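Local structure of putative hemolysin (Streptococcus mutans UA159, 2RK5) at residues N8-L13 and N22-T27; D35-F40 and T79-L84. The protein is a putative hemolysin of the membrane-bound UPF0053 family, here represented by its transporter-associated domain, and may bind flavin adenine dinucleotide. All blocks are in the same frame, centred on the assembly; numbering follows the deposited sequence.

Contact 1: residues N8-L13 and N22-T27; sequences NTYIVL and NEYFET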
loop_
_atom_site.group_PDB
_atom_site.type_symbol
_atom_site.label_atom_id
_atom_site.label_comp_id
_atom_site.label_asym_id
_atom_site.label_seq_id
_atom_site.Cartn_x
_atom_site.Cartn_y
_atom_site.Cartn_z
ATOM N N ASN A 8 -20.261 18.190 3.531
ATOM C CA ASN A 8 -19.579 17.603 2.367
ATOM C C ASN A 8 -18.168 17.082 2.659
ATOM O O ASN A 8 -17.342 16.976 1.745
ATOM C CB ASN A 8 -19.550 18.635 1.236
ATOM C CG ASN A 8 -20.953 19.058 0.802
ATOM O OD1 ASN A 8 -21.261 20.250 0.729
ATOM N ND2 ASN A 8 -21.815 18.083 0.557
ATOM N N THR A 9 -17.904 16.747 3.922
ATOM C CA THR A 9 -16.599 16.246 4.341
ATOM C C THR A 9 -16.786 14.993 5.165
ATOM O O THR A 9 -17.554 14.990 6.113
ATOM C CB THR A 9 -15.852 17.307 5.166
ATOM O OG1 THR A 9 -15.932 18.572 4.484
ATOM C CG2 THR A 9 -14.400 16.898 5.411
ATOM N N TYR A 10 -16.064 13.925 4.807
ATOM C CA TYR A 10 -16.258 12.607 5.404
ATOM C C TYR A 10 -14.939 11.927 5.749
ATOM O O TYR A 10 -13.920 12.195 5.114
ATOM C CB TYR A 10 -17.025 11.695 4.443
ATOM C CG TYR A 10 -18.311 12.287 3.937
ATOM C CD1 TYR A 10 -19.530 11.938 4.493
ATOM C CD2 TYR A 10 -18.305 13.221 2.909
ATOM C CE1 TYR A 10 -20.722 12.519 4.036
ATOM C CE2 TYR A 10 -19.491 13.788 2.445
ATOM C CZ TYR A 10 -20.692 13.437 3.018
ATOM O OH TYR A 10 -21.884 14.001 2.575
ATOM N N ILE A 11 -14.968 11.079 6.775
ATOM C CA ILE A 11 -13.876 10.137 7.023
ATOM C C ILE A 11 -14.392 8.755 6.695
ATOM O O ILE A 11 -15.471 8.363 7.154
ATOM C CB ILE A 11 -13.337 10.196 8.474
ATOM C CG1 ILE A 11 -12.813 11.600 8.780
ATOM C CG2 ILE A 11 -12.232 9.179 8.698
ATOM C CD1 ILE A 11 -11.563 11.986 8.043
ATOM N N VAL A 12 -13.647 8.038 5.852
ATOM C CA VAL A 12 -13.958 6.642 5.523
ATOM C C VAL A 12 -12.816 5.723 5.915
ATOM O O VAL A 12 -11.659 6.091 5.787
ATOM C CB VAL A 12 -14.306 6.405 4.017
ATOM C CG1 VAL A 12 -15.456 7.321 3.616
ATOM C CG2 VAL A 12 -13.121 6.552 3.117
ATOM N N LEU A 13 -13.186 4.512 6.343
ATOM C CA LEU A 13 -12.232 3.458 6.558
ATOM C C LEU A 13 -11.670 2.992 5.221
ATOM O O LEU A 13 -12.414 2.811 4.249
ATOM C CB LEU A 13 -12.857 2.281 7.293
ATOM C CG LEU A 13 -13.464 2.643 8.647
ATOM C CD1 LEU A 13 -13.891 1.348 9.312
ATOM C CD2 LEU A 13 -12.504 3.450 9.539
ATOM N N ASN A 22 -19.364 3.400 -3.276
ATOM C CA ASN A 22 -20.154 3.889 -4.404
ATOM C C ASN A 22 -21.632 4.024 -4.045
ATOM O O ASN A 22 -22.307 4.948 -4.512
ATOM C CB ASN A 22 -19.965 2.976 -5.618
ATOM C CG ASN A 22 -18.655 3.206 -6.320
ATOM O OD1 ASN A 22 -18.116 4.319 -6.312
ATOM N ND2 ASN A 22 -18.161 2.165 -7.005
ATOM N N GLU A 23 -22.145 3.093 -3.239
ATOM C CA GLU A 23 -23.533 3.151 -2.788
ATOM C C GLU A 23 -23.751 4.380 -1.884
ATOM O O GLU A 23 -24.738 5.121 -2.050
ATOM C CB GLU A 23 -23.945 1.845 -2.087
ATOM C CG GLU A 23 -25.381 1.811 -1.617
ATOM C CD GLU A 23 -25.701 0.550 -0.811
ATOM O OE1 GLU A 23 -25.006 0.300 0.207
ATOM O OE2 GLU A 23 -26.643 -0.192 -1.191
ATOM N N TYR A 24 -22.809 4.621 -0.971
ATOM C CA TYR A 24 -22.911 5.720 -0.023
ATOM C C TYR A 24 -22.821 7.084 -0.703
ATOM O O TYR A 24 -23.595 8.020 -0.413
ATOM C CB TYR A 24 -21.792 5.584 1.022
ATOM C CG TYR A 24 -21.894 6.570 2.168
ATOM C CD1 TYR A 24 -22.556 6.246 3.333
ATOM C CD2 TYR A 24 -21.331 7.830 2.063
ATOM C CE1 TYR A 24 -22.651 7.167 4.372
ATOM C CE2 TYR A 24 -21.437 8.761 3.086
ATOM C CZ TYR A 24 -22.085 8.423 4.233
ATOM O OH TYR A 24 -22.184 9.371 5.237
ATOM N N PHE A 25 -21.854 7.205 -1.603
ATOM C CA PHE A 25 -21.550 8.479 -2.257
ATOM C C PHE A 25 -22.207 8.675 -3.604
ATOM O O PHE A 25 -22.086 9.747 -4.187
ATOM C CB PHE A 25 -20.017 8.678 -2.362
ATOM C CG PHE A 25 -19.354 8.900 -1.038
ATOM C CD1 PHE A 25 -19.441 10.137 -0.420
ATOM C CD2 PHE A 25 -18.679 7.887 -0.391
ATOM C CE1 PHE A 25 -18.841 10.350 0.799
ATOM C CE2 PHE A 25 -18.118 8.101 0.840
ATOM C CZ PHE A 25 -18.195 9.327 1.426
ATOM N N GLU A 26 -22.946 7.668 -4.067
ATOM C CA GLU A 26 -23.666 7.742 -5.358
ATOM C C GLU A 26 -22.691 7.939 -6.508
ATOM O O GLU A 26 -22.904 8.741 -7.434
ATOM C CB GLU A 26 -24.789 8.805 -5.344
ATOM C CG GLU A 26 -25.734 8.581 -4.165
ATOM C CD GLU A 26 -27.036 9.400 -4.197
ATOM O OE1 GLU A 26 -27.224 10.264 -5.072
ATOM O OE2 GLU A 26 -27.892 9.147 -3.316
ATOM N N THR A 27 -21.598 7.176 -6.452
ATOM C CA THR A 27 -20.563 7.253 -7.460
ATOM C C THR A 27 -20.385 5.874 -8.122
ATOM O O THR A 27 -21.122 4.911 -7.807
ATOM C CB THR A 27 -19.233 7.726 -6.811
ATOM O OG1 THR A 27 -18.955 6.920 -5.663
ATOM C CG2 THR A 27 -19.357 9.172 -6.355
#
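An aromatic cluster joins strand 9-13 of the transporter-associated domain to the C-terminal end of helix 18-25: Tyr10 from the strand meets Tyr24 and Phe25 from the last helical turn. Phe25 makes an edge-to-face (T-shaped) pair with Tyr10, the centroids 5.0 Å apart and the planes at 89°. Its atom CE1 sits over one face of the tyrosine ring, nearer the rim than the middle, 3.6 Å from Tyr10 CD2. Tyr24 approaches the same side of that ring in an offset edge-to-face pair with planes at 85°, its leading edge bringing Tyr24 OH to 3.7 Å from Tyr10 CE1. The two helix rings also pack on each other, since Tyr24 CD2 stands above the centre of the Phe25 ring. With CG anti to the backbone N (chi1 -173°), Tyr24 swings its ring across its neighbour and on to Tyr10. Val12, two residues along the strand, extends the apolar patch: its CG1 lies 3.9 Å from Phe25 CE2, against the edge of the phenylalanine ring. Behind the cluster the helix ends at Phe25, and Glu26, the next residue, turns away with positive phi. Thr27 OG1 donates to Asn22 OD1 over 2.8 Å, meeting a lone pair of the amide oxygen in the carbonyl plane. Strand 9-13 runs between strands 2-6 and 77-85, where Tyr10 also touches Glu4 and Val85, while Phe25 packs beside Phe21 of its own helix.

Contact 2: residues D35-F40 and T79-L84; sequences DTIAGF and TKLKIL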
loop_
_atom_site.group_PDB
_atom_site.type_symbol
_atom_site.label_atom_id
_atom_site.label_comp_id
_atom_site.label_asym_id
_atom_site.label_seq_id
_atom_site.Cartn_x
_atom_site.Cartn_y
_atom_site.Cartn_z
ATOM N N ASP A 35 -10.370 -3.619 -4.792
ATOM C CA ASP A 35 -11.611 -3.912 -4.094
ATOM C C ASP A 35 -12.080 -2.874 -3.114
ATOM O O ASP A 35 -13.277 -2.834 -2.810
ATOM C CB ASP A 35 -11.472 -5.264 -3.397
ATOM C CG ASP A 35 -11.322 -6.392 -4.410
ATOM O OD1 ASP A 35 -12.196 -6.519 -5.298
ATOM O OD2 ASP A 35 -10.342 -7.119 -4.314
ATOM N N THR A 36 -11.148 -2.083 -2.576
ATOM C CA THR A 36 -11.511 -1.136 -1.518
ATOM C C THR A 36 -11.109 0.281 -1.882
ATOM O O THR A 36 -10.359 0.516 -2.821
ATOM C CB THR A 36 -10.788 -1.454 -0.176
ATOM O OG1 THR A 36 -9.374 -1.254 -0.304
ATOM C CG2 THR A 36 -11.053 -2.865 0.263
ATOM N N ILE A 37 -11.663 1.235 -1.150
ATOM C CA ILE A 37 -11.365 2.643 -1.378
ATOM C C ILE A 37 -9.879 2.932 -1.145
ATOM O O ILE A 37 -9.294 3.714 -1.922
ATOM C CB ILE A 37 -12.296 3.560 -0.576
ATOM C CG1 ILE A 37 -12.175 5.012 -1.069
ATOM C CG2 ILE A 37 -12.108 3.399 0.939
ATOM C CD1 ILE A 37 -12.515 5.206 -2.536
ATOM N N ALA A 38 -9.249 2.303 -0.151
ATOM C CA ALA A 38 -7.779 2.478 -0.003
ATOM C C ALA A 38 -7.035 1.969 -1.236
ATOM O O ALA A 38 -6.060 2.583 -1.693
ATOM C CB ALA A 38 -7.225 1.798 1.252
ATOM N N GLY A 39 -7.453 0.827 -1.758
ATOM C CA GLY A 39 -6.819 0.277 -2.943
ATOM C C GLY A 39 -6.965 1.233 -4.110
ATOM O O GLY A 39 -6.022 1.433 -4.893
ATOM N N PHE A 40 -8.166 1.785 -4.281
ATOM C CA PHE A 40 -8.420 2.741 -5.370
ATOM C C PHE A 40 -7.521 3.985 -5.226
ATOM O O PHE A 40 -6.899 4.473 -6.198
ATOM C CB PHE A 40 -9.894 3.124 -5.364
ATOM C CG PHE A 40 -10.265 4.133 -6.398
ATOM C CD1 PHE A 40 -10.643 3.746 -7.652
ATOM C CD2 PHE A 40 -10.250 5.469 -6.097
ATOM C CE1 PHE A 40 -10.957 4.670 -8.612
ATOM C CE2 PHE A 40 -10.575 6.426 -7.047
ATOM C CZ PHE A 40 -10.923 6.022 -8.312
ATOM N N THR A 79 -5.249 3.536 6.106
ATOM C CA THR A 79 -6.342 2.941 6.878
ATOM C C THR A 79 -7.566 3.870 7.049
ATOM O O THR A 79 -8.669 3.382 7.346
ATOM C CB THR A 79 -5.837 2.490 8.234
ATOM O OG1 THR A 79 -5.348 3.620 8.936
ATOM C CG2 THR A 79 -4.719 1.489 8.062
ATOM N N LYS A 80 -7.375 5.177 6.887
ATOM C CA LYS A 80 -8.462 6.158 6.908
ATOM C C LYS A 80 -8.207 7.206 5.866
ATOM O O LYS A 80 -7.066 7.628 5.675
ATOM C CB LYS A 80 -8.617 6.835 8.257
ATOM C CG LYS A 80 -9.079 5.922 9.374
ATOM C CD LYS A 80 -9.463 6.677 10.657
ATOM C CE LYS A 80 -9.874 5.683 11.775
ATOM N NZ LYS A 80 -10.141 6.321 13.108
ATOM N N LEU A 81 -9.279 7.596 5.181
ATOM C CA LEU A 81 -9.236 8.643 4.172
ATOM C C LEU A 81 -10.225 9.739 4.518
ATOM O O LEU A 81 -11.316 9.459 5.005
ATOM C CB LEU A 81 -9.624 8.096 2.806
ATOM C CG LEU A 81 -8.624 7.264 2.020
ATOM C CD1 LEU A 81 -9.351 6.597 0.838
ATOM C CD2 LEU A 81 -7.496 8.158 1.476
ATOM N N LYS A 82 -9.854 10.978 4.211
ATOM C CA LYS A 82 -10.763 12.105 4.186
ATOM C C LYS A 82 -11.307 12.261 2.769
ATOM O O LYS A 82 -10.536 12.230 1.817
ATOM C CB LYS A 82 -10.031 13.372 4.579
ATOM C CG LYS A 82 -10.924 14.570 4.797
ATOM C CD LYS A 82 -10.079 15.781 5.185
ATOM C CE LYS A 82 -10.893 16.841 5.819
ATOM N NZ LYS A 82 -9.994 17.878 6.427
ATOM N N ILE A 83 -12.621 12.408 2.642
ATOM C CA ILE A 83 -13.290 12.575 1.342
ATOM C C ILE A 83 -14.009 13.897 1.376
ATOM O O ILE A 83 -14.819 14.132 2.255
ATOM C CB ILE A 83 -14.351 11.474 1.096
ATOM C CG1 ILE A 83 -13.755 10.105 1.398
ATOM C CG2 ILE A 83 -14.934 11.572 -0.332
ATOM C CD1 ILE A 83 -12.666 9.625 0.489
ATOM N N LEU A 84 -13.693 14.761 0.419
ATOM C CA LEU A 84 -14.414 16.027 0.266
ATOM C C LEU A 84 -15.209 15.967 -1.025
ATOM O O LEU A 84 -14.645 15.657 -2.099
ATOM C CB LEU A 84 -13.417 17.181 0.190
ATOM C CG LEU A 84 -12.474 17.425 1.382
ATOM C CD1 LEU A 84 -13.074 17.008 2.679
ATOM C CD2 LEU A 84 -11.144 16.796 1.185
#
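Ile37 and Leu81 meet without any ring between them; the flat group here is the peptide joining Ile37 to Ala38, and Leu81 CD1 lies over one of its faces, 4.0 Å from Ile37 O and 4.4 Å from Ala38 N. This is helix-on-sheet packing in the alpha+beta fold of the domain: the first turn of helix 37-45 rests on strand 77-85 through a small, buried van der Waals contact. The same methyl, Leu81 CD1, reaches 3.8 Å from Ile37 CG1, so it rests at once on the isoleucine side chain and on the first peptide of the helix. Ile37 sends CG1 anti to its own backbone N (chi1 -167°), which lays the ethyl arm alongside the helix on the side facing the strand. Ile83, farther along the strand, points the same way as Leu81, but Ile83 CD1 stays 4.9 Å from Ile37 CG1; both strand residues also touch Val12 of the adjoining strand 9-13. Around them Leu18 and Phe21 of helix 18-25, with Met16 and Leu29, pack against Ile37. At the other end of the strand segment, Thr79 and Lys80 both face Lys72 in a classic beta bulge. Thr36, whose OG1 also bonds to Asp75 of the second subunit, is the N-cap of the helix: Gly39 N donates to Thr36 OG1 at 3.2 Å, with an N-H...O angle of 161°.

In the fold
Contacts 1 and 2 lie in series along the chain, their centres about 9 Å apart, and pin two successive helices, 18-25 and 37-45, to neighbouring strands of one antiparallel sheet. Strands 9-13 and 77-85 are stitched together directly between them: Tyr10 O lies 2.8 Å from Ile83 N and Val12 N 2.9 Å from Leu81 O, both probable hydrogen bonds. Near the end of strand 9-13, Leu13 O packs 3.4 Å from Ile37 CG2, bringing contact 1's strand against contact 2's helix. Phe21 touches Phe25 in one contact and Ile37 and Ile83 in the other, and so links the apolar side chains of the two.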